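Local coordinates for glutamate--tRNA ligase (Methanothermobacter thermautotrophicus, PDB 3AII), which attaches glutamate to tRNA in a two-step, ATP-dependent reaction and, being non-discriminating, probably charges both tRNA(Glu) and tRNA(Gln), at residues Glu497-Ala509 and Ser541-Lys553. Numbering follows the deposited sequence.
Sequences ESALEAEVIMPDA and SAGPGMVFYYAHK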
ATOM      1  N   GLU A 497       7.334  -1.599  41.066  1.00 19.31           N
ATOM      2  CA  GLU A 497       6.819  -0.398  41.718  1.00 28.03           C
ATOM      3  C   GLU A 497       6.380   0.676  40.730  1.00 32.87           C
ATOM      4  O   GLU A 497       5.430   1.422  40.984  1.00 28.78           O
ATOM      5  CB  GLU A 497       7.858   0.183  42.682  1.00 25.96           C
ATOM      6  CG  GLU A 497       8.049  -0.632  43.956  1.00 29.60           C
ATOM      7  CD  GLU A 497       9.047  -1.778  43.816  1.00 42.08           C
ATOM      8  OE1 GLU A 497       9.576  -2.020  42.708  1.00 26.70           O
ATOM      9  OE2 GLU A 497       9.306  -2.442  44.840  1.00 43.77           O
ATOM     10  N   SER A 498       7.072   0.753  39.602  1.00 20.64           N
ATOM     11  CA  SER A 498       6.879   1.871  38.680  1.00 19.88           C
ATOM     12  C   SER A 498       6.382   1.466  37.291  1.00 21.33           C
ATOM     13  O   SER A 498       6.309   2.299  36.396  1.00 22.19           O
ATOM     14  CB  SER A 498       8.183   2.643  38.551  1.00 23.89           C
ATOM     15  OG  SER A 498       9.220   1.779  38.112  1.00 21.67           O
ATOM     16  N   ALA A 499       6.019   0.197  37.143  1.00 20.52           N
ATOM     17  CA  ALA A 499       5.564  -0.365  35.883  1.00 17.94           C
ATOM     18  C   ALA A 499       4.297   0.322  35.384  1.00 15.81           C
ATOM     19  O   ALA A 499       3.424   0.687  36.186  1.00 22.43           O
ATOM     20  CB  ALA A 499       5.310  -1.854  36.064  1.00 20.35           C
ATOM     21  N   LEU A 500       4.207   0.489  34.071  1.00 18.98           N
ATOM     22  CA  LEU A 500       3.058   1.114  33.429  1.00 18.99           C
ATOM     23  C   LEU A 500       2.299   0.111  32.580  1.00 20.40           C
ATOM     24  O   LEU A 500       2.894  -0.739  31.926  1.00 18.20           O
ATOM     25  CB  LEU A 500       3.537   2.238  32.514  1.00 23.08           C
ATOM     26  CG  LEU A 500       4.321   3.362  33.185  1.00 26.75           C
ATOM     27  CD1 LEU A 500       4.864   4.320  32.112  1.00 22.38           C
ATOM     28  CD2 LEU A 500       3.420   4.090  34.146  1.00 27.68           C
ATOM     29  N   GLU A 501       0.978   0.227  32.550  1.00 20.84           N
ATOM     30  CA  GLU A 501       0.193  -0.644  31.689  1.00 22.13           C
ATOM     31  C   GLU A 501       0.435  -0.271  30.228  1.00 19.32           C
ATOM     32  O   GLU A 501       0.499   0.910  29.876  1.00 20.95           O
ATOM     33  CB  GLU A 501      -1.297  -0.533  32.018  1.00 27.46           C
ATOM     34  CG  GLU A 501      -1.644  -0.962  33.424  1.00 39.08           C
ATOM     35  CD  GLU A 501      -1.362  -2.432  33.664  1.00 62.35           C
ATOM     36  OE1 GLU A 501      -0.740  -2.760  34.697  1.00 67.41           O
ATOM     37  OE2 GLU A 501      -1.757  -3.258  32.814  1.00 59.78           O
ATOM     38  N   ALA A 502       0.580  -1.285  29.384  1.00 17.79           N
ATOM     39  CA  ALA A 502       0.691  -1.062  27.951  1.00 20.48           C
ATOM     40  C   ALA A 502       0.107  -2.228  27.185  1.00 22.24           C
ATOM     41  O   ALA A 502      -0.053  -3.324  27.718  1.00 20.49           O
ATOM     42  CB  ALA A 502       2.151  -0.859  27.546  1.00 20.17           C
ATOM     43  N   GLU A 503      -0.211  -1.994  25.922  1.00 19.28           N
ATOM     44  CA  GLU A 503      -0.600  -3.082  25.050  1.00 21.46           C
ATOM     45  C   GLU A 503      -0.052  -2.831  23.669  1.00 20.39           C
ATOM     46  O   GLU A 503       0.255  -1.693  23.302  1.00 20.95           O
ATOM     47  CB  GLU A 503      -2.113  -3.258  25.009  1.00 23.22           C
ATOM     48  CG  GLU A 503      -2.876  -2.071  24.490  1.00 32.26           C
ATOM     49  CD  GLU A 503      -4.370  -2.234  24.695  1.00 53.23           C
ATOM     50  OE1 GLU A 503      -4.795  -2.368  25.864  1.00 63.22           O
ATOM     51  OE2 GLU A 503      -5.116  -2.232  23.692  1.00 58.21           O
ATOM     52  N   VAL A 504       0.100  -3.912  22.927  1.00 15.03           N
ATOM     53  CA  VAL A 504       0.617  -3.855  21.575  1.00 15.99           C
ATOM     54  C   VAL A 504      -0.366  -4.578  20.672  1.00 18.31           C
ATOM     55  O   VAL A 504      -0.758  -5.722  20.954  1.00 21.40           O
ATOM     56  CB  VAL A 504       1.997  -4.523  21.481  1.00 16.72           C
ATOM     57  CG1 VAL A 504       2.537  -4.435  20.055  1.00 17.79           C
ATOM     58  CG2 VAL A 504       2.967  -3.866  22.468  1.00 17.93           C
ATOM     59  N   ILE A 505      -0.799  -3.901  19.614  1.00 18.12           N
ATOM     60  CA  ILE A 505      -1.666  -4.536  18.623  1.00 17.73           C
ATOM     61  C   ILE A 505      -0.795  -5.190  17.576  1.00 22.35           C
ATOM     62  O   ILE A 505       0.032  -4.524  16.951  1.00 20.64           O
ATOM     63  CB  ILE A 505      -2.614  -3.536  17.966  1.00 18.86           C
ATOM     64  CG1 ILE A 505      -3.373  -2.764  19.042  1.00 21.08           C
ATOM     65  CG2 ILE A 505      -3.552  -4.267  17.007  1.00 21.46           C
ATOM     66  CD1 ILE A 505      -4.108  -3.645  20.032  1.00 25.28           C
ATOM     67  N   MET A 506      -0.965  -6.499  17.398  1.00 20.20           N
ATOM     68  CA  MET A 506      -0.097  -7.266  16.514  1.00 17.53           C
ATOM     69  C   MET A 506      -0.636  -7.235  15.083  1.00 16.13           C
ATOM     70  O   MET A 506      -1.750  -6.761  14.846  1.00 22.46           O
ATOM     71  CB  MET A 506       0.062  -8.713  17.018  1.00 20.57           C
ATOM     72  CG  MET A 506       0.511  -8.840  18.472  1.00 21.73           C
ATOM     73  SD  MET A 506       2.104  -8.036  18.794  1.00 23.17           S
ATOM     74  CE  MET A 506       3.232  -9.113  17.954  1.00 20.24           C
ATOM     75  N   PRO A 507       0.164  -7.702  14.119  1.00 19.55           N
ATOM     76  CA  PRO A 507      -0.254  -7.534  12.727  1.00 24.15           C
ATOM     77  C   PRO A 507      -1.525  -8.309  12.362  1.00 38.58           C
ATOM     78  O   PRO A 507      -2.110  -8.013  11.325  1.00 29.84           O
ATOM     79  CB  PRO A 507       0.964  -8.030  11.935  1.00 23.67           C
ATOM     80  CG  PRO A 507       2.118  -7.788  12.868  1.00 24.44           C
ATOM     81  CD  PRO A 507       1.563  -8.152  14.217  1.00 22.25           C
ATOM     82  N   ASP A 508      -1.949  -9.259  13.196  1.00 26.03           N
ATOM     83  CA  ASP A 508      -3.238  -9.928  12.995  1.00 23.06           C
ATOM     84  C   ASP A 508      -4.352  -9.274  13.811  1.00 32.23           C
ATOM     85  O   ASP A 508      -5.450  -9.826  13.957  1.00 28.62           O
ATOM     86  CB  ASP A 508      -3.140 -11.418  13.325  1.00 27.74           C
ATOM     87  CG  ASP A 508      -2.855 -11.676  14.787  1.00 41.26           C
ATOM     88  OD1 ASP A 508      -2.690 -10.701  15.551  1.00 28.12           O
ATOM     89  OD2 ASP A 508      -2.801 -12.863  15.172  1.00 37.02           O
ATOM     90  N   ALA A 509      -4.059  -8.088  14.333  1.00 22.06           N
ATOM     91  CA  ALA A 509      -5.008  -7.288  15.098  1.00 26.81           C
ATOM     92  C   ALA A 509      -5.255  -7.814  16.508  1.00 25.25           C
ATOM     93  O   ALA A 509      -6.070  -7.258  17.246  1.00 28.63           O
ATOM     94  CB  ALA A 509      -6.325  -7.140  14.343  1.00 26.90           C
ATOM     95  N   SER A 541      -1.405   5.535  20.693  1.00 22.36           N
ATOM     96  CA  SER A 541      -2.121   6.388  21.633  1.00 21.68           C
ATOM     97  C   SER A 541      -1.441   6.359  22.990  1.00 30.16           C
ATOM     98  O   SER A 541      -0.977   5.311  23.441  1.00 23.68           O
ATOM     99  CB  SER A 541      -3.597   5.986  21.732  1.00 28.26           C
ATOM    100  OG  SER A 541      -3.738   4.619  22.062  1.00 39.93           O
ATOM    101  N   ALA A 542      -1.365   7.523  23.631  1.00 32.21           N
ATOM    102  CA  ALA A 542      -0.605   7.662  24.876  1.00 27.82           C
ATOM    103  C   ALA A 542      -1.441   7.325  26.099  1.00 41.82           C
ATOM    104  O   ALA A 542      -2.657   7.148  26.006  1.00 45.67           O
ATOM    105  CB  ALA A 542      -0.025   9.063  24.993  1.00 44.72           C
ATOM    106  N   GLY A 543      -0.776   7.242  27.246  1.00 37.03           N
ATOM    107  CA  GLY A 543      -1.418   6.844  28.488  1.00 42.94           C
ATOM    108  C   GLY A 543      -2.530   7.785  28.909  1.00 50.44           C
ATOM    109  O   GLY A 543      -2.715   8.838  28.302  1.00 44.56           O
ATOM    110  N   PRO A 544      -3.280   7.409  29.956  1.00 56.92           N
ATOM    111  CA  PRO A 544      -3.067   6.156  30.687  1.00 57.35           C
ATOM    112  C   PRO A 544      -3.333   4.946  29.802  1.00 39.44           C
ATOM    113  O   PRO A 544      -4.339   4.900  29.091  1.00 43.42           O
ATOM    114  CB  PRO A 544      -4.105   6.222  31.815  1.00 50.37           C
ATOM    115  CG  PRO A 544      -4.499   7.660  31.907  1.00 60.89           C
ATOM    116  CD  PRO A 544      -4.389   8.194  30.519  1.00 67.03           C
ATOM    117  N   GLY A 545      -2.428   3.977  29.838  1.00 37.74           N
ATOM    118  CA  GLY A 545      -2.576   2.794  29.019  1.00 29.49           C
ATOM    119  C   GLY A 545      -2.087   3.049  27.611  1.00 36.19           C
ATOM    120  O   GLY A 545      -2.879   3.245  26.688  1.00 37.80           O
ATOM    121  N   MET A 546      -0.770   3.049  27.447  1.00 24.91           N
ATOM    122  CA  MET A 546      -0.166   3.193  26.127  1.00 20.73           C
ATOM    123  C   MET A 546      -0.576   2.062  25.183  1.00 20.95           C
ATOM    124  O   MET A 546      -0.611   0.891  25.559  1.00 23.37           O
ATOM    125  CB  MET A 546       1.356   3.211  26.269  1.00 23.04           C
ATOM    126  CG  MET A 546       1.904   4.525  26.750  1.00 27.59           C
ATOM    127  SD  MET A 546       3.655   4.319  27.144  1.00 37.78           S
ATOM    128  CE  MET A 546       3.587   4.113  28.910  1.00 33.30           C
ATOM    129  N   VAL A 547      -0.876   2.417  23.943  1.00 17.55           N
ATOM    130  CA  VAL A 547      -1.144   1.413  22.923  1.00 15.27           C
ATOM    131  C   VAL A 547      -0.155   1.556  21.770  1.00 19.36           C
ATOM    132  O   VAL A 547      -0.077   2.611  21.150  1.00 18.50           O
ATOM    133  CB  VAL A 547      -2.570   1.545  22.387  1.00 20.63           C
ATOM    134  CG1 VAL A 547      -2.832   0.483  21.342  1.00 23.45           C
ATOM    135  CG2 VAL A 547      -3.564   1.439  23.546  1.00 21.11           C
ATOM    136  N   PHE A 548       0.598   0.491  21.502  1.00 16.46           N
ATOM    137  CA  PHE A 548       1.543   0.454  20.389  1.00 17.95           C
ATOM    138  C   PHE A 548       0.994  -0.432  19.296  1.00 16.83           C
ATOM    139  O   PHE A 548       0.241  -1.373  19.573  1.00 20.57           O
ATOM    140  CB  PHE A 548       2.870  -0.180  20.829  1.00 16.78           C
ATOM    141  CG  PHE A 548       3.609   0.599  21.884  1.00 16.68           C
ATOM    142  CD1 PHE A 548       3.350   0.385  23.226  1.00 16.34           C
ATOM    143  CD2 PHE A 548       4.579   1.526  21.527  1.00 15.75           C
ATOM    144  CE1 PHE A 548       4.039   1.089  24.209  1.00 18.02           C
ATOM    145  CE2 PHE A 548       5.270   2.239  22.497  1.00 14.32           C
ATOM    146  CZ  PHE A 548       5.000   2.021  23.843  1.00 16.13           C
ATOM    147  N   TYR A 549       1.401  -0.148  18.062  1.00 17.08           N
ATOM    148  CA  TYR A 549       1.180  -1.038  16.926  1.00 19.11           C
ATOM    149  C   TYR A 549       2.499  -1.682  16.489  1.00 15.08           C
ATOM    150  O   TYR A 549       3.475  -0.994  16.198  1.00 18.21           O
ATOM    151  CB  TYR A 549       0.497  -0.286  15.764  1.00 18.89           C
ATOM    152  CG  TYR A 549      -1.006  -0.275  15.908  1.00 17.29           C
ATOM    153  CD1 TYR A 549      -1.822  -0.909  14.974  1.00 24.10           C
ATOM    154  CD2 TYR A 549      -1.606   0.329  17.001  1.00 19.81           C
ATOM    155  CE1 TYR A 549      -3.200  -0.926  15.130  1.00 20.12           C
ATOM    156  CE2 TYR A 549      -2.980   0.320  17.166  1.00 21.43           C
ATOM    157  CZ  TYR A 549      -3.771  -0.318  16.225  1.00 23.83           C
ATOM    158  OH  TYR A 549      -5.142  -0.335  16.388  1.00 30.43           O
ATOM    159  N   TYR A 550       2.516  -3.015  16.447  1.00 15.65           N
ATOM    160  CA  TYR A 550       3.716  -3.789  16.140  1.00 16.70           C
ATOM    161  C   TYR A 550       4.154  -3.685  14.689  1.00 19.28           C
ATOM    162  O   TYR A 550       3.350  -3.861  13.763  1.00 19.37           O
ATOM    163  CB  TYR A 550       3.457  -5.252  16.485  1.00 17.75           C
ATOM    164  CG  TYR A 550       4.677  -6.143  16.576  1.00 14.69           C
ATOM    165  CD1 TYR A 550       5.414  -6.213  17.758  1.00 16.87           C
ATOM    166  CD2 TYR A 550       5.073  -6.945  15.503  1.00 17.47           C
ATOM    167  CE1 TYR A 550       6.520  -7.040  17.861  1.00 21.02           C
ATOM    168  CE2 TYR A 550       6.175  -7.790  15.608  1.00 18.26           C
ATOM    169  CZ  TYR A 550       6.892  -7.828  16.793  1.00 22.16           C
ATOM    170  OH  TYR A 550       7.995  -8.652  16.923  1.00 20.59           O
ATOM    171  N   ALA A 551       5.437  -3.414  14.478  1.00 15.57           N
ATOM    172  CA  ALA A 551       5.988  -3.425  13.132  1.00 16.68           C
ATOM    173  C   ALA A 551       6.553  -4.802  12.816  1.00 21.50           C
ATOM    174  O   ALA A 551       5.990  -5.538  12.002  1.00 23.21           O
ATOM    175  CB  ALA A 551       7.070  -2.353  12.976  1.00 17.49           C
ATOM    176  N   HIS A 552       7.651  -5.158  13.479  1.00 18.38           N
ATOM    177  CA  HIS A 552       8.356  -6.407  13.191  1.00 15.75           C
ATOM    178  C   HIS A 552       9.420  -6.672  14.246  1.00 19.12           C
ATOM    179  O   HIS A 552       9.737  -5.801  15.054  1.00 18.82           O
ATOM    180  CB  HIS A 552       9.023  -6.327  11.807  1.00 19.52           C
ATOM    181  CG  HIS A 552       9.816  -5.072  11.604  1.00 17.16           C
ATOM    182  ND1 HIS A 552      11.024  -4.846  12.233  1.00 19.24           N
ATOM    183  CD2 HIS A 552       9.558  -3.960  10.874  1.00 17.40           C
ATOM    184  CE1 HIS A 552      11.478  -3.654  11.894  1.00 21.47           C
ATOM    185  NE2 HIS A 552      10.606  -3.091  11.075  1.00 17.77           N
ATOM    186  N   LYS A 553       9.978  -7.880  14.230  1.00 18.45           N
ATOM    187  CA  LYS A 553      11.051  -8.238  15.154  1.00 21.11           C
ATOM    188  C   LYS A 553      12.264  -7.330  14.954  1.00 23.87           C
ATOM    189  O   LYS A 553      12.424  -6.685  13.916  1.00 21.89           O
ATOM    190  CB  LYS A 553      11.458  -9.701  14.949  1.00 35.27           C
ATOM    191  CG  LYS A 553      10.292 -10.680  15.019  1.00 56.39           C
ATOM    192  CD  LYS A 553      10.737 -12.115  14.770  1.00 56.03           C
ATOM    193  CE  LYS A 553      11.663 -12.608  15.874  1.00 61.40           C
ATOM    194  NZ  LYS A 553      12.087 -14.022  15.658  1.00 65.95           N
ATOM    195  OXT LYS A 553      13.126  -7.218  15.829  1.00 26.05           O
TER
HETATM  196  O   HOH W   1       0.387   3.591  31.111  1.00 39.99           O
HETATM  197  O   HOH W   2       0.583  -4.491  13.983  1.00 20.80           O
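I505 lies flat on the ring of Y549, its CB 3.8 Å from the centroid of that ring and only 7° off the normal, a CH-pi contact in which CG1 and CG2 spread over the same face toward opposite edges; CG1 also packs on V547 CG1. Were Y549 replaced by an alanine, the aromatic face under I505 would go, and both branches would probably be left over a gap. One residue on, M506 repeats the theme across the sheet: its chain, bent at chi2 and chi3, folds CE over the centre of the Y550 ring, 3.6 Å from the centroid, while SD sits obliquely above CB and CG in a Met-aromatic contact. V504 CG1 rests on Y550 CB at the ring's edge, and P507 CD approaches CD2. Between the two pairs runs a parallel ladder, joining 500-505 to the C-terminal strand 546-552 in a six-stranded mixed sheet whose end strands also pair, consistent with the anticodon-binding beta-barrels of this GluRS/GlnRS family. E503 N donates to M546 O, and F548 N returns a nearly straight bond to E503 O (2.9 Å, 174°); I505 N to F548 O and Y550 N to I505 O continue the alternation. It frays at M546 N, whose bond to E501 O is weak at 3.5 Å, and there a water joins E501 O to G545 N. Side chains alternate too: E503 CG lies alongside V547 CG2 on the I505 face, whereas A502, V504 and F548 fill the other, where F406 packs on A502 and V504. Farther out, the Y550 hydroxyl is hydrogen-bonded to F534 O, and R361 NE binds Y550 O.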